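Local coordinates for protein putative mandelate racemase (Salmonella typhimurium, PDB 2O56) that binds magnesium and, as an enolase-superfamily member of the mandelate racemase group, is probably a hydro-lyase (dehydratase) whose substrate is not established, at residues 313-326 against 338-352. Sequence-based numbering, arbitrary orientation.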
ATOM      1  N   ALA A 313      12.521 -13.941  13.686  1.00 17.67           N
ATOM      2  CA  ALA A 313      13.402 -12.952  13.052  1.00 20.50           C
ATOM      3  C   ALA A 313      14.263 -13.530  11.910  1.00 22.84           C
ATOM      4  O   ALA A 313      14.659 -12.807  10.993  1.00 23.97           O
ATOM      5  CB  ALA A 313      14.237 -12.303  14.077  1.00 19.77           C
ATOM      6  N   HIS A 314      14.571 -14.826  11.987  1.00 20.73           N
ATOM      7  CA  HIS A 314      15.388 -15.529  10.990  1.00 17.24           C
ATOM      8  C   HIS A 314      14.725 -15.535   9.608  1.00 20.36           C
ATOM      9  O   HIS A 314      15.411 -15.427   8.588  1.00 25.08           O
ATOM     10  CB  HIS A 314      15.699 -16.952  11.492  1.00 19.16           C
ATOM     11  CG  HIS A 314      16.774 -17.674  10.715  1.00 26.63           C
ATOM     12  ND1 HIS A 314      17.994 -17.109  10.405  1.00 25.51           N
ATOM     13  CD2 HIS A 314      16.820 -18.943  10.236  1.00 21.04           C
ATOM     14  CE1 HIS A 314      18.737 -17.994   9.755  1.00 21.53           C
ATOM     15  NE2 HIS A 314      18.048 -19.116   9.639  1.00 26.61           N
ATOM     16  N   VAL A 315      13.389 -15.585   9.577  1.00 21.01           N
ATOM     17  CA  VAL A 315      12.620 -15.435   8.322  1.00 16.55           C
ATOM     18  C   VAL A 315      12.915 -14.133   7.559  1.00 24.12           C
ATOM     19  O   VAL A 315      12.758 -14.064   6.335  1.00 26.42           O
ATOM     20  CB  VAL A 315      11.116 -15.561   8.617  1.00 26.85           C
ATOM     21  CG1 VAL A 315      10.273 -15.569   7.331  1.00 27.06           C
ATOM     22  CG2 VAL A 315      10.891 -16.822   9.449  1.00 24.44           C
ATOM     23  N   TYR A 316      13.327 -13.107   8.295  1.00 20.01           N
ATOM     24  CA  TYR A 316      13.503 -11.759   7.744  1.00 18.67           C
ATOM     25  C   TYR A 316      14.981 -11.430   7.777  1.00 19.76           C
ATOM     26  O   TYR A 316      15.364 -10.265   7.704  1.00 24.70           O
ATOM     27  CB  TYR A 316      12.733 -10.728   8.586  1.00 18.36           C
ATOM     28  CG  TYR A 316      11.231 -10.989   8.612  1.00 22.97           C
ATOM     29  CD1 TYR A 316      10.398 -10.421   7.666  1.00 23.77           C
ATOM     30  CD2 TYR A 316      10.673 -11.834   9.566  1.00 20.53           C
ATOM     31  CE1 TYR A 316       9.032 -10.678   7.676  1.00 24.08           C
ATOM     32  CE2 TYR A 316       9.298 -12.100   9.595  1.00 23.29           C
ATOM     33  CZ  TYR A 316       8.491 -11.512   8.644  1.00 25.53           C
ATOM     34  OH  TYR A 316       7.136 -11.736   8.652  1.00 27.11           O
ATOM     35  N   ASP A 317      15.803 -12.469   7.897  1.00 21.28           N
ATOM     36  CA  ASP A 317      17.255 -12.337   7.830  1.00 23.21           C
ATOM     37  C   ASP A 317      17.813 -11.418   8.909  1.00 26.24           C
ATOM     38  O   ASP A 317      18.741 -10.643   8.643  1.00 26.57           O
ATOM     39  CB  ASP A 317      17.681 -11.804   6.456  1.00 22.76           C
ATOM     40  CG  ASP A 317      17.783 -12.893   5.404  1.00 35.18           C
ATOM     41  OD1 ASP A 317      17.161 -13.962   5.577  1.00 35.95           O
ATOM     42  OD2 ASP A 317      18.485 -12.672   4.393  1.00 33.45           O
ATOM     43  N   LYS A 318      17.262 -11.484  10.117  1.00 19.66           N
ATOM     44  CA  LYS A 318      17.868 -10.738  11.229  1.00 21.42           C
ATOM     45  C   LYS A 318      18.842 -11.615  11.965  1.00 21.73           C
ATOM     46  O   LYS A 318      18.698 -12.846  12.033  1.00 23.66           O
ATOM     47  CB  LYS A 318      16.857 -10.101  12.206  1.00 21.73           C
ATOM     48  CG  LYS A 318      15.587  -9.540  11.569  1.00 25.26           C
ATOM     49  CD  LYS A 318      15.877  -8.354  10.706  1.00 33.19           C
ATOM     50  CE  LYS A 318      14.625  -7.870  10.010  1.00 26.95           C
ATOM     51  NZ  LYS A 318      14.993  -7.233   8.702  1.00 26.31           N
ATOM     52  N   THR A 319      19.885 -10.977  12.470  1.00 25.77           N
ATOM     53  CA  THR A 319      20.797 -11.648  13.373  1.00 22.06           C
ATOM     54  C   THR A 319      20.621 -11.055  14.769  1.00 26.72           C
ATOM     55  O   THR A 319      19.958 -10.032  14.939  1.00 27.20           O
ATOM     56  CB  THR A 319      22.242 -11.531  12.909  1.00 22.07           C
ATOM     57  OG1 THR A 319      22.561 -10.151  12.731  1.00 29.03           O
ATOM     58  CG2 THR A 319      22.422 -12.257  11.609  1.00 25.90           C
ATOM     59  N   VAL A 320      21.165 -11.744  15.764  1.00 23.10           N
ATOM     60  CA  VAL A 320      20.772 -11.525  17.144  1.00 23.60           C
ATOM     61  C   VAL A 320      21.999 -11.229  17.989  1.00 27.35           C
ATOM     62  O   VAL A 320      22.976 -11.982  17.972  1.00 28.82           O
ATOM     63  CB  VAL A 320      20.048 -12.746  17.719  1.00 22.48           C
ATOM     64  CG1 VAL A 320      19.612 -12.490  19.155  1.00 25.67           C
ATOM     65  CG2 VAL A 320      18.851 -13.125  16.834  1.00 16.18           C
ATOM     66  N   GLN A 321      21.938 -10.119  18.715  1.00 25.69           N
ATOM     67  CA  GLN A 321      22.833  -9.862  19.823  1.00 23.40           C
ATOM     68  C   GLN A 321      21.969  -9.699  21.060  1.00 23.12           C
ATOM     69  O   GLN A 321      21.339  -8.668  21.216  1.00 24.16           O
ATOM     70  CB  GLN A 321      23.591  -8.545  19.575  1.00 20.00           C
ATOM     71  CG  GLN A 321      24.450  -8.131  20.789  1.00 26.15           C
ATOM     72  CD  GLN A 321      24.154  -6.738  21.288  1.00 25.19           C
ATOM     73  OE1 GLN A 321      24.475  -5.740  20.626  1.00 26.82           O
ATOM     74  NE2 GLN A 321      23.580  -6.651  22.470  1.00 26.33           N
ATOM     75  N   ILE A 322      21.931 -10.705  21.931  1.00 26.56           N
ATOM     76  CA  ILE A 322      21.189 -10.602  23.182  1.00 25.04           C
ATOM     77  C   ILE A 322      21.644  -9.363  23.945  1.00 30.35           C
ATOM     78  O   ILE A 322      22.843  -9.104  24.072  1.00 28.03           O
ATOM     79  CB  ILE A 322      21.317 -11.892  24.054  1.00 26.75           C
ATOM     80  CG1 ILE A 322      20.812 -13.115  23.278  1.00 27.44           C
ATOM     81  CG2 ILE A 322      20.472 -11.798  25.344  1.00 27.88           C
ATOM     82  CD1 ILE A 322      19.348 -13.037  22.867  1.00 22.71           C
ATOM     83  N   HIS A 323      20.688  -8.563  24.403  1.00 23.02           N
ATOM     84  CA  HIS A 323      21.010  -7.466  25.301  1.00 22.98           C
ATOM     85  C   HIS A 323      21.319  -8.024  26.685  1.00 25.06           C
ATOM     86  O   HIS A 323      20.509  -8.740  27.263  1.00 27.28           O
ATOM     87  CB  HIS A 323      19.873  -6.449  25.400  1.00 24.42           C
ATOM     88  CG  HIS A 323      20.117  -5.393  26.430  1.00 29.05           C
ATOM     89  ND1 HIS A 323      19.649  -5.492  27.723  1.00 32.62           N
ATOM     90  CD2 HIS A 323      20.839  -4.250  26.378  1.00 28.89           C
ATOM     91  CE1 HIS A 323      20.055  -4.445  28.417  1.00 38.93           C
ATOM     92  NE2 HIS A 323      20.773  -3.670  27.623  1.00 29.02           N
ATOM     93  N   VAL A 324      22.496  -7.703  27.213  1.00 25.44           N
ATOM     94  CA  VAL A 324      22.871  -8.160  28.545  1.00 28.14           C
ATOM     95  C   VAL A 324      23.326  -6.980  29.396  1.00 34.64           C
ATOM     96  O   VAL A 324      24.379  -6.394  29.141  1.00 33.50           O
ATOM     97  CB  VAL A 324      24.001  -9.232  28.509  1.00 28.15           C
ATOM     98  CG1 VAL A 324      24.324  -9.724  29.924  1.00 29.40           C
ATOM     99  CG2 VAL A 324      23.600 -10.422  27.658  1.00 30.18           C
ATOM    100  N   CYS A 325      22.539  -6.653  30.415  1.00 31.49           N
ATOM    101  CA  CYS A 325      22.973  -5.713  31.463  1.00 30.14           C
ATOM    102  C   CYS A 325      22.356  -6.083  32.813  1.00 35.49           C
ATOM    103  O   CYS A 325      21.462  -5.400  33.321  1.00 41.41           O
ATOM    104  CB  CYS A 325      22.606  -4.274  31.083  1.00 29.17           C
ATOM    105  SG  CYS A 325      23.485  -2.994  32.055  1.00 37.56           S
ATOM    106  N   GLY A 326      22.805  -7.191  33.385  1.00 30.26           N
ATOM    107  CA  GLY A 326      22.377  -7.527  34.738  1.00 33.88           C
ATOM    108  C   GLY A 326      23.473  -8.276  35.457  1.00 32.01           C
ATOM    109  O   GLY A 326      24.639  -7.944  35.325  1.00 32.26           O
ATOM    110  N   GLU A 338      22.567 -17.865  22.758  1.00 20.69           N
ATOM    111  CA  GLU A 338      23.463 -17.497  21.670  1.00 27.12           C
ATOM    112  C   GLU A 338      24.243 -18.705  21.124  1.00 28.90           C
ATOM    113  O   GLU A 338      24.760 -18.662  20.012  1.00 29.07           O
ATOM    114  CB  GLU A 338      24.406 -16.390  22.137  1.00 26.16           C
ATOM    115  CG  GLU A 338      23.664 -15.085  22.430  1.00 33.78           C
ATOM    116  CD  GLU A 338      24.518 -14.037  23.122  1.00 38.75           C
ATOM    117  OE1 GLU A 338      25.373 -14.409  23.949  1.00 35.93           O
ATOM    118  OE2 GLU A 338      24.308 -12.830  22.856  1.00 36.00           O
ATOM    119  N   THR A 339      24.308 -19.778  21.913  1.00 25.63           N
ATOM    120  CA  THR A 339      24.977 -21.009  21.504  1.00 21.49           C
ATOM    121  C   THR A 339      24.117 -21.810  20.563  1.00 23.52           C
ATOM    122  O   THR A 339      24.621 -22.387  19.598  1.00 23.53           O
ATOM    123  CB  THR A 339      25.362 -21.887  22.737  1.00 27.23           C
ATOM    124  OG1 THR A 339      26.292 -21.174  23.541  1.00 24.37           O
ATOM    125  CG2 THR A 339      25.999 -23.198  22.330  1.00 27.21           C
ATOM    126  N   ALA A 340      22.811 -21.845  20.858  1.00 21.28           N
ATOM    127  CA  ALA A 340      21.870 -22.684  20.132  1.00 17.91           C
ATOM    128  C   ALA A 340      21.352 -22.078  18.816  1.00 25.78           C
ATOM    129  O   ALA A 340      21.165 -22.793  17.819  1.00 29.15           O
ATOM    130  CB  ALA A 340      20.683 -23.009  21.030  1.00 23.31           C
ATOM    131  N   ILE A 341      21.061 -20.784  18.820  1.00 23.93           N
ATOM    132  CA  ILE A 341      20.393 -20.176  17.658  1.00 26.78           C
ATOM    133  C   ILE A 341      21.327 -20.092  16.437  1.00 25.22           C
ATOM    134  O   ILE A 341      22.531 -19.828  16.585  1.00 32.30           O
ATOM    135  CB  ILE A 341      19.793 -18.776  17.987  1.00 23.61           C
ATOM    136  CG1 ILE A 341      20.893 -17.817  18.445  1.00 20.61           C
ATOM    137  CG2 ILE A 341      18.707 -18.877  19.067  1.00 21.54           C
ATOM    138  CD1 ILE A 341      20.460 -16.350  18.456  1.00 24.70           C
ATOM    139  N   PRO A 342      20.777 -20.328  15.222  1.00 23.82           N
ATOM    140  CA  PRO A 342      21.563 -20.160  13.990  1.00 27.88           C
ATOM    141  C   PRO A 342      21.965 -18.725  13.694  1.00 29.45           C
ATOM    142  O   PRO A 342      23.018 -18.507  13.096  1.00 29.08           O
ATOM    143  CB  PRO A 342      20.657 -20.724  12.878  1.00 24.90           C
ATOM    144  CG  PRO A 342      19.314 -20.850  13.467  1.00 34.38           C
ATOM    145  CD  PRO A 342      19.406 -20.814  14.966  1.00 29.32           C
ATOM    146  N   ASN A 343      21.146 -17.755  14.113  1.00 23.27           N
ATOM    147  CA  ASN A 343      21.309 -16.387  13.656  1.00 25.81           C
ATOM    148  C   ASN A 343      21.945 -15.429  14.671  1.00 29.44           C
ATOM    149  O   ASN A 343      21.510 -14.299  14.846  1.00 31.08           O
ATOM    150  CB  ASN A 343      20.014 -15.828  13.065  1.00 23.25           C
ATOM    151  CG  ASN A 343      18.832 -15.957  13.996  1.00 29.47           C
ATOM    152  OD1 ASN A 343      18.698 -16.936  14.742  1.00 24.61           O
ATOM    153  ND2 ASN A 343      17.941 -14.978  13.935  1.00 19.64           N
ATOM    154  N   PHE A 344      22.995 -15.898  15.329  1.00 25.82           N
ATOM    155  CA  PHE A 344      23.722 -15.104  16.311  1.00 26.71           C
ATOM    156  C   PHE A 344      24.730 -14.225  15.570  1.00 25.49           C
ATOM    157  O   PHE A 344      25.348 -14.701  14.624  1.00 29.45           O
ATOM    158  CB  PHE A 344      24.452 -16.060  17.259  1.00 25.90           C
ATOM    159  CG  PHE A 344      25.477 -15.402  18.125  1.00 20.78           C
ATOM    160  CD1 PHE A 344      25.100 -14.603  19.195  1.00 22.85           C
ATOM    161  CD2 PHE A 344      26.833 -15.579  17.870  1.00 28.56           C
ATOM    162  CE1 PHE A 344      26.047 -14.014  19.994  1.00 29.00           C
ATOM    163  CE2 PHE A 344      27.782 -14.994  18.676  1.00 22.26           C
ATOM    164  CZ  PHE A 344      27.396 -14.210  19.730  1.00 21.10           C
ATOM    165  N   VAL A 345      24.930 -13.004  16.036  1.00 23.12           N
ATOM    166  CA  VAL A 345      26.041 -12.169  15.623  1.00 24.59           C
ATOM    167  C   VAL A 345      27.163 -11.926  16.629  1.00 28.95           C
ATOM    168  O   VAL A 345      28.257 -12.225  16.349  1.00 23.73           O
ATOM    169  CB  VAL A 345      25.647 -10.855  14.911  1.00 30.32           C
ATOM    170  CG1 VAL A 345      24.690 -10.049  15.679  1.00 24.70           C
ATOM    171  CG2 VAL A 345      26.899 -10.006  14.511  1.00 21.74           C
ATOM    172  N   ILE A 346      26.847 -11.339  17.767  1.00 26.91           N
ATOM    173  CA  ILE A 346      27.859 -10.947  18.752  1.00 25.74           C
ATOM    174  C   ILE A 346      27.242 -10.869  20.156  1.00 32.39           C
ATOM    175  O   ILE A 346      26.023 -10.745  20.292  1.00 28.62           O
ATOM    176  CB  ILE A 346      28.640  -9.667  18.309  1.00 27.45           C
ATOM    177  CG1 ILE A 346      30.020  -9.576  18.977  1.00 25.65           C
ATOM    178  CG2 ILE A 346      27.804  -8.398  18.446  1.00 23.65           C
ATOM    179  CD1 ILE A 346      30.938  -8.504  18.345  1.00 21.40           C
ATOM    180  N   HIS A 347      28.068 -11.026  21.190  1.00 25.36           N
ATOM    181  CA  HIS A 347      27.632 -10.919  22.583  1.00 25.55           C
ATOM    182  C   HIS A 347      28.098  -9.582  23.187  1.00 28.47           C
ATOM    183  O   HIS A 347      29.158  -9.055  22.818  1.00 29.17           O
ATOM    184  CB  HIS A 347      28.181 -12.120  23.380  1.00 30.09           C
ATOM    185  CG  HIS A 347      27.812 -12.138  24.835  1.00 26.90           C
ATOM    186  ND1 HIS A 347      26.775 -12.905  25.333  1.00 25.12           N
ATOM    187  CD2 HIS A 347      28.368 -11.520  25.907  1.00 23.03           C
ATOM    188  CE1 HIS A 347      26.691 -12.728  26.641  1.00 27.98           C
ATOM    189  NE2 HIS A 347      27.640 -11.887  27.012  1.00 28.43           N
ATOM    190  N   GLU A 348      27.303  -9.039  24.108  1.00 23.73           N
ATOM    191  CA  GLU A 348      27.606  -7.759  24.759  1.00 23.88           C
ATOM    192  C   GLU A 348      28.278  -7.945  26.115  1.00 31.09           C
ATOM    193  O   GLU A 348      27.701  -8.546  27.017  1.00 27.93           O
ATOM    194  CB  GLU A 348      26.324  -6.937  24.958  1.00 26.53           C
ATOM    195  CG  GLU A 348      26.530  -5.626  25.725  1.00 26.78           C
ATOM    196  CD  GLU A 348      25.291  -4.728  25.752  1.00 38.41           C
ATOM    197  OE1 GLU A 348      24.166  -5.264  25.671  1.00 26.15           O
ATOM    198  OE2 GLU A 348      25.444  -3.488  25.874  1.00 33.96           O
ATOM    199  N   LEU A 349      29.467  -7.374  26.282  1.00 26.36           N
ATOM    200  CA  LEU A 349      30.145  -7.432  27.578  1.00 27.78           C
ATOM    201  C   LEU A 349      30.356  -6.064  28.215  1.00 27.96           C
ATOM    202  O   LEU A 349      31.097  -5.232  27.685  1.00 28.27           O
ATOM    203  CB  LEU A 349      31.487  -8.161  27.472  1.00 30.59           C
ATOM    204  CG  LEU A 349      32.333  -8.176  28.749  1.00 36.27           C
ATOM    205  CD1 LEU A 349      31.904  -9.296  29.662  1.00 34.37           C
ATOM    206  CD2 LEU A 349      33.782  -8.300  28.405  1.00 35.58           C
ATOM    207  N   HIS A 350      29.726  -5.842  29.364  1.00 32.72           N
ATOM    208  CA  HIS A 350      30.018  -4.655  30.151  1.00 34.18           C
ATOM    209  C   HIS A 350      31.186  -4.925  31.076  1.00 34.49           C
ATOM    210  O   HIS A 350      31.387  -6.055  31.522  1.00 39.61           O
ATOM    211  CB  HIS A 350      28.840  -4.270  31.009  1.00 39.19           C
ATOM    212  CG  HIS A 350      27.615  -3.907  30.239  1.00 35.58           C
ATOM    213  ND1 HIS A 350      27.296  -2.604  29.918  1.00 40.30           N
ATOM    214  CD2 HIS A 350      26.623  -4.677  29.736  1.00 39.00           C
ATOM    215  CE1 HIS A 350      26.156  -2.588  29.249  1.00 44.22           C
ATOM    216  NE2 HIS A 350      25.724  -3.832  29.130  1.00 42.78           N
ATOM    217  N   ARG A 351      31.932  -3.865  31.374  1.00 40.04           N
ATOM    218  CA  ARG A 351      33.087  -3.941  32.265  1.00 43.46           C
ATOM    219  C   ARG A 351      32.713  -4.426  33.672  1.00 46.03           C
ATOM    220  O   ARG A 351      33.409  -5.264  34.250  1.00 43.63           O
ATOM    221  CB  ARG A 351      33.773  -2.583  32.336  1.00 47.68           C
ATOM    222  CG  ARG A 351      35.216  -2.645  32.787  1.00 56.31           C
ATOM    223  CD  ARG A 351      35.478  -1.617  33.875  1.00 58.92           C
ATOM    224  NE  ARG A 351      35.280  -0.250  33.407  1.00 61.84           N
ATOM    225  CZ  ARG A 351      34.322   0.558  33.845  1.00 76.14           C
ATOM    226  NH1 ARG A 351      34.221   1.784  33.352  1.00 72.05           N
ATOM    227  NH2 ARG A 351      33.465   0.142  34.773  1.00 79.09           N
ATOM    228  N   TYR A 352      31.602  -3.920  34.204  1.00 39.19           N
ATOM    229  CA  TYR A 352      31.184  -4.219  35.585  1.00 44.77           C
ATOM    230  C   TYR A 352      30.922  -5.713  35.788  1.00 48.77           C
ATOM    231  O   TYR A 352      31.020  -6.212  36.901  1.00 50.43           O
ATOM    232  CB  TYR A 352      29.923  -3.417  35.965  1.00 44.04           C
ATOM    233  CG  TYR A 352      28.662  -4.053  35.438  1.00 50.03           C
ATOM    234  CD1 TYR A 352      28.043  -5.109  36.126  1.00 44.46           C
ATOM    235  CD2 TYR A 352      28.098  -3.626  34.241  1.00 45.71           C
ATOM    236  CE1 TYR A 352      26.919  -5.718  35.627  1.00 51.95           C
ATOM    237  CE2 TYR A 352      26.952  -4.224  33.740  1.00 42.26           C
ATOM    238  CZ  TYR A 352      26.372  -5.273  34.437  1.00 42.15           C
ATOM    239  OH  TYR A 352      25.238  -5.874  33.938  1.00 47.00           O
TER
HETATM  240  O   HOH W   1      22.702  -4.219  23.601  1.00 29.51           O
HETATM  241  O   HOH W   2      24.893 -10.633  24.335  1.00 29.44           O
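N343 reaches across to the residue that follows the turn ending helix 302-314 and donates from ND2 to K318 O at 3.0 Å. The bond is nearly straight, 169°, and in the N343 amide plane, but meets the K318 carbonyl from above its plane. With chi1 at 53°, CG is tucked between N and C of its own backbone, swinging the amide toward that carbonyl; ND2 also serves C310 O. CB of N343 approaches ND1 of H314, while P342 CG lies over one face of that imidazole. V320 and F344 form a single beta bridge: V345 N donates to V320 O at 2.9 Å, and V320 N makes a weak bond to N343 O. This is the beta-alpha-beta crossover from strand 319-320 through helix 328-340 to strand 347-350, the last of the enolase-superfamily barrel, which pairs with the first, 130-135. The H323 side chain lies about 4 Å (nearest atoms) from the magnesium ion held by E221, E247 and E273, and its ND1 is hydrogen-bonded to D296.

Further along the chain, E338 OE2 lies 3.4 Å from I322 CB and accepts a weak bond from I322 N. Its OE1 takes a very short hydrogen bond from H347 ND1, and a water links OE2 to I322 O and E348 N. E348, its chain extended, carries OE1 to V324 N in a weak bond of 3.3 Å; a second water bridges OE1 to Q321 NE2. NE2 also donates straight to I322 O, while Q321 OE1 meets Y245, Y133 and Q294. E348 OE2 is held by S135 and salt-bridged to K172. At the far end C325 SG sits over one face of the H350 ring, 4.0 Å from its centroid, and Y352 OH donates along a lone pair of G326 O at 2.6 Å.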